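Local coordinates for ABC transporter, solute-binding protein (Staphylococcus aureus, PDB 6LKK) that binds alpha-D-glucose 6-phosphate in a pocket of its solute-binding fold, consistent with its role as the glucose 6-phosphate sensor of a two-component signalling system, at residues Pro99-Val104 and Val202-Pro207; Val242-Val247 and Lys257-Gln262; Asp176-Lys181 and Lys198-Ser203. One frame throughout, in Å; residues are numbered along the deposited sequence.

Contact 1: residues Pro99-Val104 and Val202-Pro207; sequences PTVIVV and VSIVYP
Strands Pro-99 to Val-104 and Val-202 to Val-205 pair antiparallel, their axes 4.7 Å apart at the closest, and four backbone hydrogen bonds join Ile-102 to Val-205 and Val-104 to Ser-203, the N of Val-205 reaching the O of Ile-102 at 2.8 Å. Between these two hydrogen-bonded pairs sits the non-hydrogen-bonded pair Val-103 and Ile-204, where the CA of Val-103 makes a CA-H...O contact of 3.3 Å with the O of Ser-203. On one face Val-104 CG2 meets Val-205 CG2 at 4.0 Å, and Ile-102 CD1 crosses to Pro-207 CB (4.1 Å). The other face is built round Val-101. Its CG1, turned beside its own backbone N (chi1 -58°), lies 3.9 Å from CG2 of Ile-204 and 3.7 Å from CE2 of Tyr-206. Pro-99 CB comes up at the edge of that same ring, and the phenol OH continues to Glu-189 and to the backbone N of Glu-268. Ala-192 of helix 189-197 packs on Val-101, Val-103 and Ile-204. Strand 92-105 also pairs with 184-188, giving a helix-covered mixed sheet, as in the alpha/beta lobes of periplasmic binding proteins, with Thr-100 close to the glucose 6-phosphate pocket.

Contact 2: residues Val242-Val247 and Lys257-Gln262; sequences VQQRLV and KDVSEQ
Gln-244, on helix 240-250, turns its amide to the loop Lys-257 to Gln-262 and grips Ser-260 twice. CG stands opposite the backbone N (chi1 -178°), and a bend at chi2 of 72° brings both ends of the amide to the serine. OE1 accepts the backbone N-H of Ser-260 at 3.0 Å in a nearly straight bond (171°), the donor tilted somewhat from the carbonyl plane, while NE2 donates to Ser-260 OG, also at 3.0 Å and close to the amide plane. Two bonds from one flat group to one residue fix the rotation of the amide. A water adds to this by donating to Gln-244 OE1 and to the O of Asp-258. The pairing joins helix 240-250 to the irregular chain after the short strand 253-254, which runs alongside it in roughly the same direction, Val-259 beside Gln-244 and Gln-262 beside Val-247, in a protein of the periplasmic-binding-protein clan. The rest is mostly carbon-to-carbon packing. Val-259 lies antiparallel alongside the side chains of Gln-244 and Val-247, with CG1 3.7 Å from Val-247 CG2 and CG2 3.9 Å from Gln-243 CB. Val-247 CG1 lies 3.4 Å from the O of Ser-260 and 3.5 Å from Gln-262 CB. Gln-262 stretches out straight, past the end of Val-247, and its NE2 bonds to Asp-251 OD1 and to the O of Ala-248.

Contact 3: residues Asp176-Lys181 and Lys198-Ser203; sequences DVAKGK and KGYPVS
Ala-178, the last residue of helix 170-178, carries the apolar part of the contact. Its CB lies 3.7 Å from CG2 of Val-202, the branch beside that residue's backbone N, and 3.8 Å from CB of Tyr-200, so this methyl touches two side chains that lie together on one side of it. Lys-179 adds a looser touch, CG to the CE2 of Tyr-200 at 4.3 Å; its chain runs on straight, and NZ forms a salt bridge with Glu-175. No hydrogen bond crosses the gap: the O of Ala-178 lies at the edge of the tyrosine ring, 3.6 Å from CD2, and 3.7 Å from CD of Pro-201. Tyr-200 sets its ring edge-to-face with Trp-195 of helix 189-197, which also touches Ala-178 and Lys-179 and so meets both segments. Of the backbone turns, Gly-180, at positive phi (88°), closes a Schellman motif, with the N of Lys-181 bonded to the O of Asp-176. Gly-199 does the same for helix 189-197, and Pro-201 is the centre of an inverse gamma turn, closed by a weak Val-202 N to Tyr-200 O bond. Two glycine-ended helices thus meet beside a strand's start, in the helix-and-sheet packing of an alpha/beta lobe.

How the contacts relate
Contacts 1 and 3 are neighbours that share Val-202 and Ser-203: strand 202-205 is paired with strand 92-105 in contact 1, while the chain leading into it packs on the end of helix 170-178 in contact 3. Their centres lie about 12 Å apart, and Val-177 CG1 of contact 3 packs 3.9 Å from the O of Val-103 in contact 1. Contact 2 stands apart, its centre about 22 Å from that of contact 1 and about 28 Å from that of contact 3. Relative to the bound glucose 6-phosphate, contact 1 is near, the side chain of Thr-100 about 5 Å away; the side chain of Gln-243 in contact 2 is about 12 Å away; contact 3 lies away from the pocket.

Contact 1: residues Pro99-Val104 and Val202-Pro207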
loop_
_atom_site.group_PDB
_atom_site.type_symbol
_atom_site.label_atom_id
_atom_site.label_comp_id
_atom_site.label_asym_id
_atom_site.label_seq_id
_atom_site.Cartn_x
_atom_site.Cartn_y
_atom_site.Cartn_z
ATOM N N PRO A 99 4.139 -3.162 -4.831
ATOM C CA PRO A 99 4.280 -2.266 -5.981
ATOM C C PRO A 99 3.006 -1.468 -6.205
ATOM O O PRO A 99 1.896 -1.995 -6.110
ATOM C CB PRO A 99 4.556 -3.221 -7.149
ATOM C CG PRO A 99 5.040 -4.476 -6.520
ATOM C CD PRO A 99 4.333 -4.572 -5.208
ATOM N N THR A 100 3.175 -0.181 -6.487
ATOM C CA THR A 100 2.091 0.594 -7.058
ATOM C C THR A 100 2.039 0.329 -8.557
ATOM O O THR A 100 3.053 0.006 -9.182
ATOM C CB THR A 100 2.275 2.085 -6.773
ATOM O OG1 THR A 100 3.506 2.542 -7.345
ATOM C CG2 THR A 100 2.291 2.341 -5.274
ATOM N N VAL A 101 0.839 0.421 -9.129
ATOM C CA VAL A 101 0.627 0.034 -10.517
ATOM C C VAL A 101 -0.378 0.967 -11.172
ATOM O O VAL A 101 -1.146 1.665 -10.508
ATOM C CB VAL A 101 0.131 -1.425 -10.654
ATOM C CG1 VAL A 101 1.115 -2.398 -10.018
ATOM C CG2 VAL A 101 -1.253 -1.588 -10.042
ATOM N N ILE A 102 -0.351 0.969 -12.495
ATOM C CA ILE A 102 -1.438 1.498 -13.306
ATOM C C ILE A 102 -2.353 0.338 -13.660
ATOM O O ILE A 102 -1.885 -0.744 -14.031
ATOM C CB ILE A 102 -0.899 2.183 -14.575
ATOM C CG1 ILE A 102 -0.048 3.398 -14.212
ATOM C CG2 ILE A 102 -2.050 2.590 -15.499
ATOM C CD1 ILE A 102 0.754 3.945 -15.373
ATOM N N VAL A 103 -3.658 0.548 -13.538
ATOM C CA VAL A 103 -4.643 -0.432 -13.974
ATOM C C VAL A 103 -5.378 0.132 -15.179
ATOM O O VAL A 103 -5.740 1.314 -15.205
ATOM C CB VAL A 103 -5.622 -0.815 -12.847
ATOM C CG1 VAL A 103 -4.897 -1.654 -11.800
ATOM C CG2 VAL A 103 -6.254 0.421 -12.224
ATOM N N VAL A 104 -5.576 -0.714 -16.183
ATOM C CA VAL A 104 -6.182 -0.333 -17.450
ATOM C C VAL A 104 -7.369 -1.246 -17.700
ATOM O O VAL A 104 -7.289 -2.455 -17.465
ATOM C CB VAL A 104 -5.165 -0.433 -18.607
ATOM C CG1 VAL A 104 -5.817 -0.056 -19.933
ATOM C CG2 VAL A 104 -3.953 0.442 -18.326
ATOM N N VAL A 202 -9.246 -6.145 -16.608
ATOM C CA VAL A 202 -8.239 -5.318 -15.952
ATOM C C VAL A 202 -6.860 -5.787 -16.391
ATOM O O VAL A 202 -6.538 -6.978 -16.282
ATOM C CB VAL A 202 -8.368 -5.385 -14.417
ATOM C CG1 VAL A 202 -7.157 -4.747 -13.732
ATOM C CG2 VAL A 202 -9.644 -4.696 -13.962
ATOM N N SER A 203 -6.050 -4.851 -16.877
ATOM C CA SER A 203 -4.640 -5.083 -17.156
ATOM C C SER A 203 -3.795 -4.341 -16.129
ATOM O O SER A 203 -4.100 -3.201 -15.763
ATOM C CB SER A 203 -4.264 -4.621 -18.566
ATOM O OG SER A 203 -4.852 -5.451 -19.552
ATOM N N ILE A 204 -2.728 -4.990 -15.674
ATOM C CA ILE A 204 -1.826 -4.430 -14.673
ATOM C C ILE A 204 -0.578 -3.941 -15.393
ATOM O O ILE A 204 0.071 -4.704 -16.120
ATOM C CB ILE A 204 -1.485 -5.468 -13.593
ATOM C CG1 ILE A 204 -2.777 -5.965 -12.930
ATOM C CG2 ILE A 204 -0.544 -4.871 -12.554
ATOM C CD1 ILE A 204 -2.592 -7.142 -11.997
ATOM N N VAL A 205 -0.251 -2.665 -15.205
ATOM C CA VAL A 205 0.866 -2.020 -15.886
ATOM C C VAL A 205 1.832 -1.495 -14.835
ATOM O O VAL A 205 1.446 -0.717 -13.953
ATOM C CB VAL A 205 0.392 -0.886 -16.810
ATOM C CG1 VAL A 205 1.583 -0.115 -17.379
ATOM C CG2 VAL A 205 -0.461 -1.445 -17.937
ATOM N N TYR A 206 3.089 -1.917 -14.936
ATOM C CA TYR A 206 4.149 -1.385 -14.101
ATOM C C TYR A 206 4.836 -0.267 -14.870
ATOM O O TYR A 206 5.551 -0.550 -15.845
ATOM C CB TYR A 206 5.143 -2.486 -13.737
ATOM C CG TYR A 206 4.497 -3.641 -12.998
ATOM C CD1 TYR A 206 3.914 -4.701 -13.686
ATOM C CD2 TYR A 206 4.453 -3.662 -11.609
ATOM C CE1 TYR A 206 3.311 -5.751 -13.010
ATOM C CE2 TYR A 206 3.851 -4.707 -10.927
ATOM C CZ TYR A 206 3.287 -5.750 -11.633
ATOM O OH TYR A 206 2.693 -6.797 -10.963
ATOM N N PRO A 207 4.647 1.001 -14.499
ATOM C CA PRO A 207 5.074 2.098 -15.383
ATOM C C PRO A 207 6.559 2.035 -15.714
ATOM O O PRO A 207 7.411 1.931 -14.828
ATOM C CB PRO A 207 4.721 3.364 -14.588
ATOM C CG PRO A 207 4.360 2.916 -13.212
ATOM C CD PRO A 207 3.947 1.489 -13.301
#

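Contact 2: residues Val242-Val247 and Lys257-Gln262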
loop_
_atom_site.group_PDB
_atom_site.type_symbol
_atom_site.label_atom_id
_atom_site.label_comp_id
_atom_site.label_asym_id
_atom_site.label_seq_id
_atom_site.Cartn_x
_atom_site.Cartn_y
_atom_site.Cartn_z
ATOM N N VAL A 242 3.601 -17.681 7.889
ATOM C CA VAL A 242 2.489 -16.806 7.535
ATOM C C VAL A 242 2.817 -16.008 6.278
ATOM O O VAL A 242 1.976 -15.860 5.384
ATOM C CB VAL A 242 2.139 -15.891 8.722
ATOM C CG1 VAL A 242 1.112 -14.843 8.324
ATOM C CG2 VAL A 242 1.622 -16.727 9.883
ATOM N N GLN A 243 4.041 -15.482 6.186
ATOM C CA GLN A 243 4.455 -14.785 4.972
ATOM C C GLN A 243 4.382 -15.713 3.764
ATOM O O GLN A 243 3.961 -15.302 2.677
ATOM C CB GLN A 243 5.870 -14.236 5.145
ATOM C CG GLN A 243 5.977 -13.082 6.135
ATOM C CD GLN A 243 5.813 -11.723 5.484
ATOM O OE1 GLN A 243 6.368 -11.460 4.417
ATOM N NE2 GLN A 243 5.051 -10.846 6.131
ATOM N N GLN A 244 4.786 -16.973 3.943
ATOM C CA GLN A 244 4.711 -17.950 2.861
ATOM C C GLN A 244 3.266 -18.181 2.433
ATOM O O GLN A 244 2.982 -18.335 1.238
ATOM C CB GLN A 244 5.365 -19.256 3.312
ATOM C CG GLN A 244 5.394 -20.359 2.268
ATOM C CD GLN A 244 6.391 -20.099 1.151
ATOM O OE1 GLN A 244 7.422 -19.464 1.356
ATOM N NE2 GLN A 244 6.085 -20.597 -0.039
ATOM N N ARG A 245 2.339 -18.201 3.395
ATOM C CA ARG A 245 0.926 -18.361 3.066
ATOM C C ARG A 245 0.413 -17.180 2.253
ATOM O O ARG A 245 -0.370 -17.359 1.313
ATOM C CB ARG A 245 0.101 -18.518 4.343
ATOM C CG ARG A 245 0.096 -19.918 4.938
ATOM C CD ARG A 245 -0.730 -19.944 6.215
ATOM N NE ARG A 245 0.085 -20.266 7.384
ATOM C CZ ARG A 245 -0.190 -19.879 8.628
ATOM N NH1 ARG A 245 -1.258 -19.135 8.887
ATOM N NH2 ARG A 245 0.617 -20.232 9.618
ATOM N N LEU A 246 0.829 -15.961 2.606
ATOM C CA LEU A 246 0.392 -14.787 1.858
ATOM C C LEU A 246 0.944 -14.802 0.439
ATOM O O LEU A 246 0.248 -14.424 -0.510
ATOM C CB LEU A 246 0.815 -13.514 2.590
ATOM C CG LEU A 246 0.101 -13.246 3.917
ATOM C CD1 LEU A 246 0.769 -12.110 4.675
ATOM C CD2 LEU A 246 -1.369 -12.928 3.668
ATOM N N VAL A 247 2.195 -15.232 0.273
ATOM C CA VAL A 247 2.773 -15.354 -1.062
ATOM C C VAL A 247 2.004 -16.387 -1.876
ATOM O O VAL A 247 1.600 -16.133 -3.018
ATOM C CB VAL A 247 4.268 -15.711 -0.960
ATOM C CG1 VAL A 247 4.840 -16.090 -2.320
ATOM C CG2 VAL A 247 5.047 -14.548 -0.369
ATOM N N LYS A 257 13.672 -13.087 3.599
ATOM C CA LYS A 257 14.597 -13.762 2.692
ATOM C C LYS A 257 14.227 -15.224 2.483
ATOM O O LYS A 257 14.492 -15.780 1.410
ATOM C CB LYS A 257 16.023 -13.686 3.239
ATOM C CG LYS A 257 16.607 -12.293 3.380
ATOM C CD LYS A 257 17.793 -12.324 4.338
ATOM C CE LYS A 257 18.966 -11.502 3.840
ATOM N NZ LYS A 257 20.089 -11.528 4.822
ATOM N N ASP A 258 13.642 -15.870 3.493
ATOM C CA ASP A 258 13.416 -17.310 3.482
ATOM C C ASP A 258 12.003 -17.673 3.041
ATOM O O ASP A 258 11.465 -18.704 3.460
ATOM C CB ASP A 258 13.711 -17.907 4.860
ATOM C CG ASP A 258 12.901 -17.263 5.969
ATOM O OD1 ASP A 258 12.107 -16.346 5.678
ATOM O OD2 ASP A 258 13.063 -17.670 7.140
ATOM N N VAL A 259 11.398 -16.850 2.190
ATOM C CA VAL A 259 10.046 -17.074 1.697
ATOM C C VAL A 259 10.067 -17.015 0.177
ATOM O O VAL A 259 10.783 -16.198 -0.415
ATOM C CB VAL A 259 9.055 -16.043 2.278
ATOM C CG1 VAL A 259 7.696 -16.136 1.590
ATOM C CG2 VAL A 259 8.907 -16.255 3.775
ATOM N N SER A 260 9.269 -17.877 -0.449
ATOM C CA SER A 260 9.227 -17.963 -1.901
ATOM C C SER A 260 8.885 -16.618 -2.528
ATOM O O SER A 260 8.238 -15.761 -1.916
ATOM C CB SER A 260 8.188 -18.992 -2.347
ATOM O OG SER A 260 8.495 -20.280 -1.858
ATOM N N GLU A 261 9.331 -16.448 -3.768
ATOM C CA GLU A 261 8.832 -15.416 -4.663
ATOM C C GLU A 261 7.831 -16.059 -5.614
ATOM O O GLU A 261 8.123 -17.095 -6.220
ATOM C CB GLU A 261 9.971 -14.766 -5.447
ATOM C CG GLU A 261 10.988 -14.045 -4.583
ATOM C CD GLU A 261 12.210 -13.598 -5.365
ATOM O OE1 GLU A 261 12.219 -13.749 -6.606
ATOM O OE2 GLU A 261 13.168 -13.099 -4.738
ATOM N N GLN A 262 6.652 -15.457 -5.729
ATOM C CA GLN A 262 5.598 -15.975 -6.587
ATOM C C GLN A 262 4.924 -14.807 -7.286
ATOM O O GLN A 262 4.548 -13.829 -6.636
ATOM C CB GLN A 262 4.575 -16.773 -5.773
ATOM C CG GLN A 262 3.525 -17.494 -6.596
ATOM C CD GLN A 262 2.518 -18.219 -5.725
ATOM O OE1 GLN A 262 2.872 -19.136 -4.981
ATOM N NE2 GLN A 262 1.260 -17.804 -5.799
HETATM O O HOH W 1 9.087 -20.184 3.464
#

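Contact 3: residues Asp176-Lys181 and Lys198-Ser203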
loop_
_atom_site.group_PDB
_atom_site.type_symbol
_atom_site.label_atom_id
_atom_site.label_comp_id
_atom_site.label_asym_id
_atom_site.label_seq_id
_atom_site.Cartn_x
_atom_site.Cartn_y
_atom_site.Cartn_z
ATOM N N ASP A 176 -13.897 1.334 -10.199
ATOM C CA ASP A 176 -14.470 2.071 -11.320
ATOM C C ASP A 176 -13.731 1.788 -12.621
ATOM O O ASP A 176 -14.345 1.809 -13.691
ATOM C CB ASP A 176 -14.473 3.569 -11.010
ATOM C CG ASP A 176 -15.564 3.955 -10.027
ATOM O OD1 ASP A 176 -16.404 3.091 -9.697
ATOM O OD2 ASP A 176 -15.581 5.122 -9.581
ATOM N N VAL A 177 -12.423 1.525 -12.561
ATOM C CA VAL A 177 -11.715 1.071 -13.756
ATOM C C VAL A 177 -12.222 -0.302 -14.171
ATOM O O VAL A 177 -12.548 -0.536 -15.341
ATOM C CB VAL A 177 -10.193 1.057 -13.514
ATOM C CG1 VAL A 177 -9.470 0.396 -14.681
ATOM C CG2 VAL A 177 -9.671 2.469 -13.325
ATOM N N ALA A 178 -12.298 -1.232 -13.216
ATOM C CA ALA A 178 -12.732 -2.590 -13.529
ATOM C C ALA A 178 -14.142 -2.606 -14.101
ATOM O O ALA A 178 -14.450 -3.413 -14.985
ATOM C CB ALA A 178 -12.655 -3.465 -12.278
ATOM N N LYS A 179 -15.014 -1.728 -13.609
ATOM C CA LYS A 179 -16.402 -1.683 -14.046
ATOM C C LYS A 179 -16.621 -0.794 -15.264
ATOM O O LYS A 179 -17.768 -0.633 -15.699
ATOM C CB LYS A 179 -17.295 -1.214 -12.893
ATOM C CG LYS A 179 -17.436 -2.245 -11.785
ATOM C CD LYS A 179 -18.332 -1.751 -10.667
ATOM C CE LYS A 179 -18.497 -2.804 -9.588
ATOM N NZ LYS A 179 -19.392 -2.342 -8.495
ATOM N N GLY A 180 -15.564 -0.214 -15.823
ATOM C CA GLY A 180 -15.663 0.496 -17.079
ATOM C C GLY A 180 -16.029 1.957 -16.981
ATOM O O GLY A 180 -16.408 2.549 -17.997
ATOM N N LYS A 181 -15.933 2.561 -15.797
ATOM C CA LYS A 181 -16.203 3.989 -15.678
ATOM C C LYS A 181 -14.994 4.823 -16.074
ATOM O O LYS A 181 -15.152 5.978 -16.486
ATOM C CB LYS A 181 -16.637 4.327 -14.251
ATOM C CG LYS A 181 -17.031 5.785 -14.065
ATOM C CD LYS A 181 -17.478 6.069 -12.643
ATOM C CE LYS A 181 -17.922 7.512 -12.490
ATOM N NZ LYS A 181 -18.284 7.844 -11.087
ATOM N N LYS A 198 -11.210 -11.782 -10.264
ATOM C CA LYS A 198 -12.660 -11.913 -10.341
ATOM C C LYS A 198 -13.171 -11.856 -11.776
ATOM O O LYS A 198 -14.388 -11.838 -11.988
ATOM C CB LYS A 198 -13.340 -10.824 -9.504
ATOM C CG LYS A 198 -13.200 -11.010 -7.994
ATOM C CD LYS A 198 -14.036 -9.995 -7.212
ATOM C CE LYS A 198 -13.528 -8.569 -7.390
ATOM N NZ LYS A 198 -14.331 -7.571 -6.625
ATOM N N GLY A 199 -12.275 -11.828 -12.760
ATOM C CA GLY A 199 -12.665 -11.879 -14.152
ATOM C C GLY A 199 -12.917 -10.542 -14.807
ATOM O O GLY A 199 -13.338 -10.514 -15.971
ATOM N N TYR A 200 -12.666 -9.436 -14.115
ATOM C CA TYR A 200 -12.918 -8.136 -14.706
ATOM C C TYR A 200 -11.851 -7.822 -15.754
ATOM O O TYR A 200 -10.722 -8.316 -15.667
ATOM C CB TYR A 200 -12.945 -7.056 -13.632
ATOM C CG TYR A 200 -14.169 -7.144 -12.754
ATOM C CD1 TYR A 200 -14.216 -8.032 -11.688
ATOM C CD2 TYR A 200 -15.286 -6.355 -13.005
ATOM C CE1 TYR A 200 -15.336 -8.124 -10.889
ATOM C CE2 TYR A 200 -16.410 -6.442 -12.206
ATOM C CZ TYR A 200 -16.429 -7.329 -11.151
ATOM O OH TYR A 200 -17.544 -7.425 -10.350
ATOM N N PRO A 201 -12.191 -7.020 -16.770
ATOM C CA PRO A 201 -11.238 -6.686 -17.851
ATOM C C PRO A 201 -10.201 -5.661 -17.401
ATOM O O PRO A 201 -10.234 -4.483 -17.746
ATOM C CB PRO A 201 -12.159 -6.139 -18.945
ATOM C CG PRO A 201 -13.304 -5.547 -18.197
ATOM C CD PRO A 201 -13.519 -6.424 -17.001
ATOM N N VAL A 202 -9.246 -6.145 -16.608
ATOM C CA VAL A 202 -8.239 -5.318 -15.952
ATOM C C VAL A 202 -6.860 -5.787 -16.391
ATOM O O VAL A 202 -6.538 -6.978 -16.282
ATOM C CB VAL A 202 -8.368 -5.385 -14.417
ATOM C CG1 VAL A 202 -7.157 -4.747 -13.732
ATOM C CG2 VAL A 202 -9.644 -4.696 -13.962
ATOM N N SER A 203 -6.050 -4.851 -16.877
ATOM C CA SER A 203 -4.640 -5.083 -17.156
ATOM C C SER A 203 -3.795 -4.341 -16.129
ATOM O O SER A 203 -4.100 -3.201 -15.763
ATOM C CB SER A 203 -4.264 -4.621 -18.566
ATOM O OG SER A 203 -4.852 -5.451 -19.552
#